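Local structure of CRISPR protein (4MJK) at residues A[12-17]-A[114-119]; A[23-28]-A[198-203]; A[67-72]-A[128-133]; A[73-78]-A[122-127]; A[174-179]-A[242-247]. The protein probably serves as the Cas5 subunit of a type I-A CRISPR Cascade complex, which uses CRISPR RNA to recognise foreign nucleic acid. One frame throughout, in Å; residues are numbered along the deposited sequence.

Contact 1: residues A[12-17]-A[114-119]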
# COMPACT_ATOMS: atom_id res chain seq x y z
N TRP A 12 1.33 -1.59 4.77
CA TRP A 12 0.42 -1.44 3.61
C TRP A 12 0.17 -2.72 2.81
O TRP A 12 -0.83 -2.81 2.09
CB TRP A 12 0.97 -0.39 2.62
CG TRP A 12 2.29 -0.79 2.03
CD1 TRP A 12 3.54 -0.52 2.53
CD2 TRP A 12 2.50 -1.59 0.86
NE1 TRP A 12 4.50 -1.08 1.72
CE2 TRP A 12 3.89 -1.74 0.69
CE3 TRP A 12 1.64 -2.17 -0.08
CZ2 TRP A 12 4.44 -2.47 -0.37
CZ3 TRP A 12 2.19 -2.89 -1.14
CH2 TRP A 12 3.58 -3.03 -1.27
N GLY A 13 1.07 -3.69 2.90
CA GLY A 13 1.05 -4.82 1.98
C GLY A 13 2.46 -5.28 1.69
O GLY A 13 3.35 -5.05 2.50
N PHE A 14 2.69 -5.91 0.54
CA PHE A 14 4.00 -6.45 0.23
C PHE A 14 4.21 -6.60 -1.26
O PHE A 14 3.26 -6.56 -2.05
CB PHE A 14 4.15 -7.83 0.88
CG PHE A 14 3.25 -8.87 0.27
CD1 PHE A 14 3.70 -9.68 -0.76
CD2 PHE A 14 1.93 -8.99 0.69
CE1 PHE A 14 2.87 -10.62 -1.33
CE2 PHE A 14 1.09 -9.93 0.11
CZ PHE A 14 1.57 -10.75 -0.90
N GLN A 15 5.48 -6.76 -1.64
CA GLN A 15 5.80 -7.19 -2.98
C GLN A 15 6.79 -8.34 -2.94
O GLN A 15 7.83 -8.25 -2.26
CB GLN A 15 6.36 -6.02 -3.81
CG GLN A 15 6.77 -6.47 -5.20
CD GLN A 15 7.05 -5.31 -6.13
OE1 GLN A 15 7.43 -4.22 -5.69
NE2 GLN A 15 6.86 -5.53 -7.42
N ALA A 16 6.46 -9.43 -3.64
CA ALA A 16 7.38 -10.55 -3.77
C ALA A 16 7.61 -10.83 -5.25
O ALA A 16 6.76 -11.44 -5.93
CB ALA A 16 6.84 -11.79 -3.07
N ARG A 17 8.74 -10.38 -5.77
CA ARG A 17 8.97 -10.44 -7.21
C ARG A 17 9.23 -11.85 -7.76
O ARG A 17 9.30 -12.04 -8.97
CB ARG A 17 10.01 -9.39 -7.63
CG ARG A 17 9.47 -7.97 -7.47
CD ARG A 17 10.50 -6.91 -7.77
NE ARG A 17 11.34 -6.68 -6.61
CZ ARG A 17 11.55 -5.48 -6.07
NH1 ARG A 17 11.00 -4.40 -6.62
NH2 ARG A 17 12.33 -5.36 -4.99
N GLY A 114 3.84 -9.37 -8.31
CA GLY A 114 3.78 -9.86 -6.94
C GLY A 114 3.51 -8.78 -5.90
O GLY A 114 3.75 -8.99 -4.71
N LYS A 115 3.02 -7.63 -6.34
CA LYS A 115 2.72 -6.55 -5.41
C LYS A 115 1.25 -6.55 -5.02
O LYS A 115 0.37 -6.58 -5.89
CB LYS A 115 3.11 -5.19 -5.98
CG LYS A 115 2.91 -4.02 -5.01
CD LYS A 115 3.43 -2.73 -5.62
CE LYS A 115 3.45 -1.59 -4.61
NZ LYS A 115 4.10 -0.35 -5.18
N THR A 116 1.00 -6.52 -3.72
CA THR A 116 -0.33 -6.75 -3.17
C THR A 116 -0.61 -5.86 -1.98
O THR A 116 0.23 -5.74 -1.08
CB THR A 116 -0.46 -8.23 -2.73
OG1 THR A 116 -0.35 -9.06 -3.90
CG2 THR A 116 -1.79 -8.51 -2.05
N ILE A 117 -1.76 -5.20 -1.99
CA ILE A 117 -2.16 -4.36 -0.86
C ILE A 117 -2.91 -5.23 0.15
O ILE A 117 -3.66 -6.12 -0.22
CB ILE A 117 -3.04 -3.17 -1.35
CG1 ILE A 117 -2.17 -2.17 -2.14
CG2 ILE A 117 -3.75 -2.48 -0.18
CD1 ILE A 117 -2.98 -1.09 -2.82
N LEU A 118 -2.67 -5.02 1.44
CA LEU A 118 -3.48 -5.72 2.44
C LEU A 118 -4.45 -4.71 3.02
O LEU A 118 -4.04 -3.74 3.66
CB LEU A 118 -2.60 -6.35 3.53
CG LEU A 118 -1.71 -7.50 3.05
CD1 LEU A 118 -0.67 -7.89 4.10
CD2 LEU A 118 -2.56 -8.75 2.65
N SER A 119 -5.73 -4.91 2.73
CA SER A 119 -6.77 -3.97 3.16
C SER A 119 -7.34 -4.40 4.50
O SER A 119 -7.93 -5.47 4.63
CB SER A 119 -7.92 -3.92 2.15
OG SER A 119 -7.45 -3.74 0.82
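Phe14 and Thr116 form an antiparallel hydrogen-bonded pair whose side chains run alongside each other on one face. Thr116 CB makes an off-centre CH-pi contact, 4.1 Å from the centroid of the Phe14 ring, and the ring's edge meets Leu118 CD1. A chi1 of 68°, with CG between the backbone N and the carbonyl carbon, swings this ring across to the partner strand. Replacing Phe14 by an alanine would probably strip Thr116 of its aromatic cover and open a gap between Leu118 and the loop at Pro31. On the opposite face the extended Lys115 crosses the Trp12 indole at about a right angle, Lys115 CE lying 3.6 Å from Trp12 CH2. The backbones are joined by Thr116 N to Phe14 O (2.8 Å) and the return bond, flanked by Leu118 N to Trp12 O and Ala16 N to Gly114 O. A CB on Gly13 would collide with Thr116 O. Farther out, Thr116 OG1 is bonded to Phe28 O, Trp12 NE1 to Glu154 O, and Lys115 NZ to Val11 O of the second subunit. Trp12 also meets Trp12 of that subunit, so this small antiparallel sheet, completed by strand 76-80, forms part of the subunit interface.

Contact 2: residues A[23-28]-A[198-203]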
# COMPACT_ATOMS: atom_id res chain seq x y z
N LYS A 23 7.55 -21.19 -12.04
CA LYS A 23 6.93 -22.15 -11.14
C LYS A 23 5.72 -21.56 -10.43
O LYS A 23 4.63 -22.16 -10.39
CB LYS A 23 7.94 -22.63 -10.08
CG LYS A 23 9.11 -23.42 -10.63
CD LYS A 23 8.63 -24.54 -11.54
CE LYS A 23 9.78 -25.44 -11.98
NZ LYS A 23 9.32 -26.48 -12.94
N THR A 24 5.91 -20.36 -9.88
CA THR A 24 4.95 -19.72 -8.99
C THR A 24 3.70 -19.14 -9.68
O THR A 24 3.71 -18.88 -10.88
CB THR A 24 5.63 -18.54 -8.29
OG1 THR A 24 6.07 -17.58 -9.27
CG2 THR A 24 6.84 -19.01 -7.47
N SER A 25 2.64 -18.90 -8.90
CA SER A 25 1.51 -18.13 -9.41
C SER A 25 2.04 -16.79 -9.93
O SER A 25 3.09 -16.33 -9.46
CB SER A 25 0.45 -17.90 -8.32
OG SER A 25 -0.08 -19.15 -7.85
N PRO A 26 1.34 -16.16 -10.88
CA PRO A 26 1.82 -14.90 -11.47
C PRO A 26 1.53 -13.67 -10.61
O PRO A 26 1.99 -12.57 -10.93
CB PRO A 26 1.07 -14.82 -12.81
CG PRO A 26 -0.18 -15.60 -12.57
CD PRO A 26 0.17 -16.71 -11.60
N SER A 27 0.73 -13.87 -9.56
CA SER A 27 0.49 -12.85 -8.54
C SER A 27 0.18 -13.58 -7.23
O SER A 27 -0.08 -14.79 -7.23
CB SER A 27 -0.65 -11.93 -8.93
OG SER A 27 -1.84 -12.68 -9.12
N PHE A 28 0.22 -12.86 -6.11
CA PHE A 28 0.14 -13.52 -4.81
C PHE A 28 -0.89 -12.85 -3.92
O PHE A 28 -0.83 -11.64 -3.69
CB PHE A 28 1.48 -13.45 -4.07
CG PHE A 28 2.57 -14.27 -4.69
CD1 PHE A 28 2.39 -15.62 -4.96
CD2 PHE A 28 3.80 -13.69 -4.99
CE1 PHE A 28 3.41 -16.37 -5.53
CE2 PHE A 28 4.82 -14.43 -5.55
CZ PHE A 28 4.63 -15.78 -5.82
N PHE A 198 -6.52 -20.87 -4.13
CA PHE A 198 -5.38 -21.71 -4.47
C PHE A 198 -4.22 -20.79 -4.81
O PHE A 198 -4.41 -19.73 -5.44
CB PHE A 198 -5.66 -22.55 -5.73
CG PHE A 198 -6.73 -23.60 -5.58
CD1 PHE A 198 -6.38 -24.93 -5.38
CD2 PHE A 198 -8.07 -23.26 -5.62
CE1 PHE A 198 -7.36 -25.90 -5.24
CE2 PHE A 198 -9.06 -24.23 -5.48
CZ PHE A 198 -8.70 -25.55 -5.30
N GLU A 199 -3.00 -21.19 -4.46
CA GLU A 199 -1.85 -20.38 -4.82
C GLU A 199 -0.63 -21.28 -4.90
O GLU A 199 -0.47 -22.18 -4.08
CB GLU A 199 -1.66 -19.27 -3.78
CG GLU A 199 -0.59 -18.24 -4.12
CD GLU A 199 -1.03 -16.83 -3.71
OE1 GLU A 199 -1.79 -16.21 -4.47
OE2 GLU A 199 -0.63 -16.38 -2.61
N VAL A 200 0.21 -21.08 -5.91
CA VAL A 200 1.40 -21.92 -6.08
C VAL A 200 2.66 -21.16 -5.69
O VAL A 200 2.91 -20.07 -6.21
CB VAL A 200 1.56 -22.43 -7.53
CG1 VAL A 200 2.83 -23.28 -7.66
CG2 VAL A 200 0.31 -23.21 -7.95
N TYR A 201 3.44 -21.75 -4.78
CA TYR A 201 4.64 -21.11 -4.23
C TYR A 201 5.87 -21.96 -4.49
O TYR A 201 5.75 -23.15 -4.78
CB TYR A 201 4.52 -20.98 -2.70
CG TYR A 201 3.33 -20.18 -2.19
CD1 TYR A 201 2.34 -20.79 -1.43
CD2 TYR A 201 3.22 -18.83 -2.46
CE1 TYR A 201 1.26 -20.07 -0.95
CE2 TYR A 201 2.14 -18.09 -1.99
CZ TYR A 201 1.16 -18.72 -1.24
OH TYR A 201 0.07 -18.00 -0.77
N LEU A 202 7.06 -21.37 -4.34
CA LEU A 202 8.27 -22.16 -4.16
C LEU A 202 8.16 -23.04 -2.90
O LEU A 202 7.68 -22.60 -1.84
CB LEU A 202 9.52 -21.26 -4.10
CG LEU A 202 9.82 -20.42 -5.36
CD1 LEU A 202 11.02 -19.50 -5.15
CD2 LEU A 202 10.02 -21.31 -6.59
N ASN A 203 8.59 -24.29 -3.02
CA ASN A 203 8.48 -25.25 -1.93
C ASN A 203 9.42 -24.88 -0.78
O ASN A 203 10.63 -24.75 -0.98
CB ASN A 203 8.77 -26.66 -2.48
CG ASN A 203 8.60 -27.75 -1.44
OD1 ASN A 203 8.16 -27.51 -0.33
ND2 ASN A 203 8.95 -28.97 -1.82
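Ser25 binds Val200 at two points through hydrogen bonds. Its backbone N donates to Val200 O at 2.9 Å, nearly straight, while Val200 N donates to Ser25 OG at 2.8 Å. With OG beside its own backbone N (chi1 -61°), the serine presents a donor and an acceptor together, and the hydroxyl stands where a partner strand would offer a carbonyl. A second polar group is the Glu199 carboxylate. Its OE2 accepts a short 2.5 Å bond from Tyr201 OH on the anti side, 22° out of the carboxylate plane, and the two oxygens also take the backbone N-H groups of Tyr29 and Tyr30, so the carboxylate is held by three donors, two of them from the loop backbone. Aromatic contacts come next. Glu199 CD lies in plane at the edge of the Phe28 ring, 3.8 Å from Phe28 CD1, with the carboxylate turned 76° from the ring. Phe28 and Tyr201 have nearly parallel planes, but the rings are slid apart, their centroids 5.8 Å from each other, and barely overlap. Apolar packing is lighter: Thr24 CG2 meets Leu202 CG at 3.9 Å, while Thr24 OG1 is occupied by Ile18 O and Leu21 O. Separately, the Val200 CG1 methyl makes a van der Waals contact with the carbonyl oxygen of Lys23. The whole is an irregular loop, on the way from strand 13-15 to helix 33-46, laid along an outer strand of the three-stranded antiparallel sheet that holds 196-202.

Contact 3: residues A[67-72]-A[128-133]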
# COMPACT_ATOMS: atom_id res chain seq x y z
N LEU A 67 8.84 -28.42 9.51
CA LEU A 67 7.80 -29.42 9.36
C LEU A 67 6.51 -28.81 8.79
O LEU A 67 5.77 -29.49 8.08
CB LEU A 67 7.50 -30.07 10.70
CG LEU A 67 8.69 -30.87 11.24
CD1 LEU A 67 8.34 -31.51 12.58
CD2 LEU A 67 9.14 -31.91 10.21
N ALA A 68 6.25 -27.55 9.12
CA ALA A 68 5.00 -26.91 8.70
C ALA A 68 5.15 -25.41 8.65
O ALA A 68 5.86 -24.82 9.46
CB ALA A 68 3.88 -27.29 9.66
N ILE A 69 4.46 -24.79 7.69
CA ILE A 69 4.31 -23.34 7.70
C ILE A 69 2.98 -22.98 7.10
O ILE A 69 2.71 -23.31 5.94
CB ILE A 69 5.45 -22.62 6.95
CG1 ILE A 69 5.19 -21.11 6.92
CG2 ILE A 69 5.61 -23.17 5.54
CD1 ILE A 69 6.39 -20.28 6.42
N GLY A 70 2.13 -22.35 7.90
CA GLY A 70 0.81 -21.92 7.48
C GLY A 70 0.55 -20.52 8.01
O GLY A 70 1.28 -20.04 8.89
N TRP A 71 -0.47 -19.85 7.49
CA TRP A 71 -0.75 -18.49 7.88
C TRP A 71 -2.21 -18.18 7.63
O TRP A 71 -2.88 -18.89 6.87
CB TRP A 71 0.13 -17.50 7.10
CG TRP A 71 -0.03 -17.64 5.60
CD1 TRP A 71 -0.86 -16.92 4.79
CD2 TRP A 71 0.64 -18.60 4.76
NE1 TRP A 71 -0.74 -17.36 3.49
CE2 TRP A 71 0.17 -18.40 3.45
CE3 TRP A 71 1.58 -19.60 4.99
CZ2 TRP A 71 0.62 -19.14 2.37
CZ3 TRP A 71 2.04 -20.35 3.92
CH2 TRP A 71 1.55 -20.12 2.62
N LYS A 72 -2.69 -17.13 8.29
CA LYS A 72 -4.05 -16.65 8.10
C LYS A 72 -4.14 -15.17 8.43
O LYS A 72 -3.38 -14.67 9.28
CB LYS A 72 -5.04 -17.44 8.97
CG LYS A 72 -4.85 -17.22 10.45
CD LYS A 72 -5.70 -18.17 11.27
CE LYS A 72 -5.43 -17.98 12.76
NZ LYS A 72 -6.23 -18.91 13.65
N ILE A 128 -1.26 -10.42 9.80
CA ILE A 128 -1.29 -11.84 9.41
C ILE A 128 -0.57 -12.65 10.49
O ILE A 128 0.44 -12.20 11.03
CB ILE A 128 -0.56 -12.06 8.05
CG1 ILE A 128 -1.30 -11.31 6.93
CG2 ILE A 128 -0.46 -13.57 7.74
CD1 ILE A 128 -0.61 -11.38 5.58
N ARG A 129 -1.11 -13.83 10.82
CA ARG A 129 -0.45 -14.72 11.78
C ARG A 129 0.17 -15.92 11.06
O ARG A 129 -0.51 -16.60 10.27
CB ARG A 129 -1.45 -15.21 12.84
CG ARG A 129 -0.82 -16.20 13.85
CD ARG A 129 -1.79 -16.57 15.01
NE ARG A 129 -2.21 -15.38 15.74
CZ ARG A 129 -3.37 -15.27 16.38
NH1 ARG A 129 -4.23 -16.29 16.38
NH2 ARG A 129 -3.68 -14.15 17.02
N TRP A 130 1.44 -16.18 11.34
CA TRP A 130 2.11 -17.38 10.85
C TRP A 130 2.24 -18.41 11.96
O TRP A 130 2.44 -18.07 13.13
CB TRP A 130 3.51 -17.07 10.30
CG TRP A 130 3.54 -16.69 8.85
CD1 TRP A 130 3.74 -17.53 7.78
CD2 TRP A 130 3.39 -15.38 8.30
NE1 TRP A 130 3.72 -16.81 6.60
CE2 TRP A 130 3.50 -15.49 6.89
CE3 TRP A 130 3.15 -14.12 8.87
CZ2 TRP A 130 3.38 -14.39 6.04
CZ3 TRP A 130 3.06 -13.01 8.01
CH2 TRP A 130 3.16 -13.16 6.62
N PHE A 131 2.13 -19.68 11.58
CA PHE A 131 2.30 -20.80 12.51
C PHE A 131 3.32 -21.69 11.83
O PHE A 131 3.03 -22.30 10.78
CB PHE A 131 0.94 -21.50 12.71
CG PHE A 131 0.95 -22.61 13.74
CD1 PHE A 131 2.08 -22.91 14.48
CD2 PHE A 131 -0.21 -23.36 13.97
CE1 PHE A 131 2.07 -23.94 15.43
CE2 PHE A 131 -0.23 -24.38 14.94
CZ PHE A 131 0.91 -24.67 15.66
N LEU A 132 4.52 -21.72 12.40
CA LEU A 132 5.62 -22.52 11.88
C LEU A 132 5.91 -23.64 12.87
O LEU A 132 5.81 -23.45 14.09
CB LEU A 132 6.89 -21.67 11.70
CG LEU A 132 6.95 -20.82 10.41
CD1 LEU A 132 5.92 -19.71 10.46
CD2 LEU A 132 8.35 -20.24 10.20
N VAL A 133 6.26 -24.81 12.34
CA VAL A 133 6.65 -25.93 13.20
C VAL A 133 8.01 -26.42 12.73
O VAL A 133 8.21 -26.62 11.54
CB VAL A 133 5.63 -27.11 13.13
CG1 VAL A 133 6.11 -28.28 14.00
CG2 VAL A 133 4.22 -26.65 13.56
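Trp71 CB sits over one face of the Trp130 indole, 3.7 Å from the centroid of its five-membered ring. Ile128 CG2 lies over the same face, above the six-membered ring. The two indoles are inclined by 36°: chi1 of 57° at Trp71 turns its ring away from the partner strand, toward Tyr30 and Tyr228. Ile69 runs beside Trp130 and Leu132, its CG1 at the indole's edge, 4.0 Å from Trp130 CD1. Were Trp130 cut back to an alanine, Trp71 CB and Ile69 would probably face a gap, and Phe36 would lose its stacking partner. On the other face the extended Lys72 and the bent Arg129 run alongside each other, Lys72 NZ only 4.3 Å from Arg129 NH1. Acids probably offset these like charges, since Lys72 pairs with Asp177 and Glu258, and Arg129 with Asp7. Backbone bonds are regular until a classic beta bulge, where Leu67 N (2.8 Å) and Ala68 N (3.3 Å) both reach Val133 O. Strand 66-73 ends the sheet beside 127-134, yet Leu67 bonds by its backbone to Arg263 of strand 258-263, the other end; helix 33-46 covers the Trp130 and Leu132 face, while Val260 packs on Ala68 and Val133.

Contact 4: residues A[73-78]-A[122-127]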
# COMPACT_ATOMS: atom_id res chain seq x y z
N ALA A 73 -5.05 -14.48 7.77
CA ALA A 73 -5.28 -13.06 8.03
C ALA A 73 -6.04 -12.98 9.34
O ALA A 73 -6.84 -13.86 9.62
CB ALA A 73 -6.11 -12.44 6.89
N LEU A 74 -5.76 -11.96 10.14
CA LEU A 74 -6.49 -11.72 11.37
C LEU A 74 -7.55 -10.65 11.18
O LEU A 74 -8.59 -10.67 11.82
CB LEU A 74 -5.52 -11.31 12.50
CG LEU A 74 -4.44 -12.36 12.79
CD1 LEU A 74 -3.40 -11.88 13.81
CD2 LEU A 74 -5.08 -13.66 13.24
N ASN A 75 -7.30 -9.71 10.27
CA ASN A 75 -8.21 -8.57 10.15
C ASN A 75 -8.13 -7.90 8.79
O ASN A 75 -8.42 -6.71 8.66
CB ASN A 75 -7.86 -7.52 11.21
CG ASN A 75 -6.54 -6.85 10.93
OD1 ASN A 75 -5.72 -7.38 10.18
ND2 ASN A 75 -6.34 -5.66 11.48
N CYS A 76 -7.73 -8.64 7.76
CA CYS A 76 -7.48 -8.00 6.48
C CYS A 76 -7.78 -8.93 5.32
O CYS A 76 -7.95 -10.15 5.49
CB CYS A 76 -6.04 -7.47 6.41
SG CYS A 76 -4.74 -8.75 6.46
N THR A 77 -7.86 -8.33 4.14
CA THR A 77 -8.13 -9.07 2.92
C THR A 77 -7.16 -8.53 1.84
O THR A 77 -6.96 -7.31 1.72
CB THR A 77 -9.63 -8.90 2.52
OG1 THR A 77 -10.01 -9.92 1.57
CG2 THR A 77 -9.86 -7.55 1.91
N PRO A 78 -6.52 -9.43 1.09
CA PRO A 78 -5.53 -8.97 0.10
C PRO A 78 -6.18 -8.36 -1.12
O PRO A 78 -7.27 -8.76 -1.53
CB PRO A 78 -4.79 -10.25 -0.30
CG PRO A 78 -5.24 -11.32 0.73
CD PRO A 78 -6.60 -10.90 1.16
N ASN A 122 -10.82 -3.44 9.72
CA ASN A 122 -11.16 -2.60 10.86
C ASN A 122 -10.19 -1.42 10.91
O ASN A 122 -9.49 -1.17 9.93
CB ASN A 122 -11.19 -3.40 12.18
CG ASN A 122 -9.83 -3.98 12.54
OD1 ASN A 122 -8.82 -3.69 11.91
ND2 ASN A 122 -9.80 -4.81 13.58
N ASP A 123 -10.12 -0.70 12.02
CA ASP A 123 -9.28 0.50 12.04
C ASP A 123 -7.82 0.20 12.38
O ASP A 123 -7.02 1.12 12.50
CB ASP A 123 -9.84 1.59 12.96
CG ASP A 123 -10.75 2.57 12.23
OD1 ASP A 123 -11.72 2.11 11.58
OD2 ASP A 123 -10.50 3.79 12.29
N GLU A 124 -7.48 -1.07 12.53
CA GLU A 124 -6.09 -1.41 12.82
C GLU A 124 -5.30 -1.62 11.54
O GLU A 124 -5.87 -1.84 10.47
CB GLU A 124 -6.00 -2.68 13.64
CG GLU A 124 -6.81 -2.68 14.91
CD GLU A 124 -6.53 -3.93 15.72
OE1 GLU A 124 -7.17 -4.97 15.44
OE2 GLU A 124 -5.66 -3.86 16.61
N ALA A 125 -3.98 -1.57 11.66
CA ALA A 125 -3.10 -1.95 10.57
C ALA A 125 -3.37 -3.42 10.22
O ALA A 125 -3.77 -4.20 11.07
CB ALA A 125 -1.65 -1.75 10.99
N PRO A 126 -3.19 -3.79 8.95
CA PRO A 126 -3.49 -5.19 8.58
C PRO A 126 -2.49 -6.17 9.20
O PRO A 126 -1.28 -5.90 9.19
CB PRO A 126 -3.35 -5.18 7.06
CG PRO A 126 -2.51 -3.98 6.75
CD PRO A 126 -2.79 -2.97 7.80
N LYS A 127 -2.99 -7.29 9.71
CA LYS A 127 -2.17 -8.26 10.40
C LYS A 127 -2.36 -9.67 9.85
O LYS A 127 -3.47 -10.06 9.50
CB LYS A 127 -2.50 -8.27 11.90
CG LYS A 127 -2.01 -7.04 12.65
CD LYS A 127 -2.22 -7.20 14.15
CE LYS A 127 -3.71 -7.33 14.48
NZ LYS A 127 -3.94 -7.88 15.86
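Asn75 carries the tight half of this contact, its amide gripped by three partners of the 122-127 loop. On one side Asn75 OD1 accepts from Lys127 N at 2.8 Å, in the carbonyl plane and on a lone pair. On the other, Asn75 ND2 gives an almost straight 3.0 Å bond to Ala125 O, which lies in the amide plane. A longer, more bent bond of 3.2 Å runs from Asn75 ND2 to Asn122 OD1, the two amides standing 78° apart. Bonds at both ends of the group fix its rotation, and chi1 of 70° points it into the loop. Beside it, Leu74 N donates to Lys127 O at 3.0 Å, and Cys76 CB presses on Pro126 CB at 3.6 Å. The outer half is looser. The Leu74 and Lys127 side chains merely graze, with Leu74 CD1 4.2 Å from Lys127 CB. Glu124 is exposed, yet its OE1 accepts from Asn122 ND2 through the anti lone pair, while the exposed Asp123 turns away and packs on Pro111 of the second subunit. Asn122 OD1 joins the two halves: Asn75 ND2 and Glu124 N reach it from opposite faces of its plane. The Glu124 bond makes an Asx turn, here shaping the link from strand 115-120 to strand 127-134, which the Asn75 amide ties to the junction of strands 66-73 and 76-80.

Contact 5: residues A[174-179]-A[242-247]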
# COMPACT_ATOMS: atom_id res chain seq x y z
N ILE A 174 -9.31 -33.21 10.65
CA ILE A 174 -9.04 -32.08 11.53
C ILE A 174 -9.73 -30.85 10.97
O ILE A 174 -10.11 -30.83 9.80
CB ILE A 174 -7.50 -31.79 11.66
CG1 ILE A 174 -6.85 -31.59 10.30
CG2 ILE A 174 -6.79 -32.90 12.40
CD1 ILE A 174 -6.76 -30.14 9.85
N SER A 175 -9.91 -29.83 11.79
CA SER A 175 -10.35 -28.54 11.27
C SER A 175 -9.19 -27.55 11.34
O SER A 175 -8.37 -27.62 12.26
CB SER A 175 -11.56 -28.02 12.04
OG SER A 175 -11.21 -27.84 13.40
N THR A 176 -9.09 -26.66 10.37
CA THR A 176 -7.99 -25.69 10.34
C THR A 176 -8.48 -24.38 9.76
O THR A 176 -9.37 -24.36 8.91
CB THR A 176 -6.73 -26.19 9.55
OG1 THR A 176 -5.66 -25.24 9.67
CG2 THR A 176 -7.04 -26.39 8.06
N ASP A 177 -7.93 -23.28 10.26
CA ASP A 177 -8.17 -21.98 9.66
C ASP A 177 -6.86 -21.38 9.15
O ASP A 177 -6.80 -20.19 8.83
CB ASP A 177 -8.94 -21.03 10.60
CG ASP A 177 -8.26 -20.84 11.94
OD1 ASP A 177 -7.08 -21.17 12.07
OD2 ASP A 177 -8.91 -20.33 12.87
N TYR A 178 -5.83 -22.22 9.05
CA TYR A 178 -4.56 -21.83 8.41
C TYR A 178 -4.42 -22.39 7.01
O TYR A 178 -4.95 -23.46 6.70
CB TYR A 178 -3.38 -22.36 9.22
CG TYR A 178 -3.12 -21.63 10.50
CD1 TYR A 178 -3.73 -22.03 11.68
CD2 TYR A 178 -2.26 -20.55 10.53
CE1 TYR A 178 -3.49 -21.38 12.88
CE2 TYR A 178 -2.01 -19.87 11.72
CZ TYR A 178 -2.63 -20.31 12.89
OH TYR A 178 -2.39 -19.66 14.07
N SER A 179 -3.67 -21.68 6.17
CA SER A 179 -3.31 -22.19 4.86
C SER A 179 -2.65 -23.56 5.01
O SER A 179 -2.10 -23.89 6.07
CB SER A 179 -2.36 -21.21 4.14
OG SER A 179 -1.09 -21.16 4.80
N CYS A 242 -11.95 -24.81 7.36
CA CYS A 242 -12.33 -26.03 6.65
C CYS A 242 -11.98 -27.31 7.39
O CYS A 242 -11.13 -27.33 8.29
CB CYS A 242 -11.74 -26.04 5.25
SG CYS A 242 -9.98 -26.09 5.29
N LEU A 243 -12.66 -28.38 6.99
CA LEU A 243 -12.37 -29.72 7.47
C LEU A 243 -11.43 -30.41 6.49
O LEU A 243 -11.69 -30.44 5.28
CB LEU A 243 -13.66 -30.52 7.60
CG LEU A 243 -14.64 -29.98 8.64
CD1 LEU A 243 -16.02 -30.65 8.47
CD2 LEU A 243 -14.10 -30.21 10.05
N VAL A 244 -10.33 -30.94 7.00
CA VAL A 244 -9.33 -31.51 6.12
C VAL A 244 -8.93 -32.88 6.61
O VAL A 244 -8.73 -33.08 7.82
CB VAL A 244 -8.08 -30.61 6.04
CG1 VAL A 244 -7.07 -31.20 5.09
CG2 VAL A 244 -8.46 -29.20 5.58
N GLU A 245 -8.84 -33.83 5.69
CA GLU A 245 -8.36 -35.17 6.01
C GLU A 245 -6.87 -35.24 5.69
O GLU A 245 -6.45 -34.90 4.58
CB GLU A 245 -9.12 -36.21 5.19
CG GLU A 245 -9.38 -37.52 5.90
CD GLU A 245 -10.57 -38.27 5.29
OE1 GLU A 245 -10.53 -38.52 4.06
OE2 GLU A 245 -11.54 -38.57 6.02
N VAL A 246 -6.08 -35.70 6.65
CA VAL A 246 -4.63 -35.65 6.50
C VAL A 246 -3.99 -37.02 6.73
O VAL A 246 -4.19 -37.64 7.78
CB VAL A 246 -4.01 -34.61 7.46
CG1 VAL A 246 -2.51 -34.51 7.27
CG2 VAL A 246 -4.67 -33.24 7.23
N GLY A 247 -3.23 -37.49 5.74
CA GLY A 247 -2.52 -38.76 5.87
C GLY A 247 -1.35 -38.80 4.90
O GLY A 247 -0.96 -37.77 4.36
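Ile174 and Val244 form an antiparallel hydrogen-bonded pair in a three-stranded sheet, where strand 174-176 is an outer strand and 241-246 the central one. Val244 N donates to Ile174 O at 2.8 Å, and Ile174 N returns a bond to Val244 O. Two similar bonds link Thr176 and Cys242. Ile174 holds CG1 between its backbone N and carbonyl carbon (chi1 55°), bringing the branch over the neighbouring strand: Ile174 CD1 touches Val244 CB at 4.1 Å and CG1 reaches Val246 CG2. On the same face Thr176 CG2 touches both Val244 CG2, 4.0 Å away, and Cys242 SG. The strands splay, their directions 131° apart, and beyond Ile174 a backbone bond between Val246 and Gly172 continues the pairing. Strand 186-193 completes the sheet on the far side of 241-246, and the Ile174 and Val244 face packs on Ile261 of strand 258-263. Thr176 OG1 then turns the chain: it accepts from Tyr178 N at 3.1 Å, an ST turn, and is bonded to Val259 O as well. The opposite face is thinner, with Ser175 CB meeting Leu243 CD2 at 3.9 Å.

Contact 3, its centre about 6 Å from that of the chain, is the core pairing: it joins two long strands by backbone bonds, with indole and aliphatic packing on one face and charges on the other. Contacts 1 and 5 are shorter strand pairs farther out, their centres about 26 Å apart. Contact 1 is buried, with the second subunit beside it, whereas contact 5 is partly exposed. Contacts 2 and 4 combine one backbone bond with side-chain hydrogen bonds, from a serine and an asparagine, and hold loops. Contacts 1 and 4 share the sheet of 115-120 and 76-80, and contact 4 continues the strands of contact 3. A hydrogen bond joins contacts 1 and 2, a salt bridge 3 and 5.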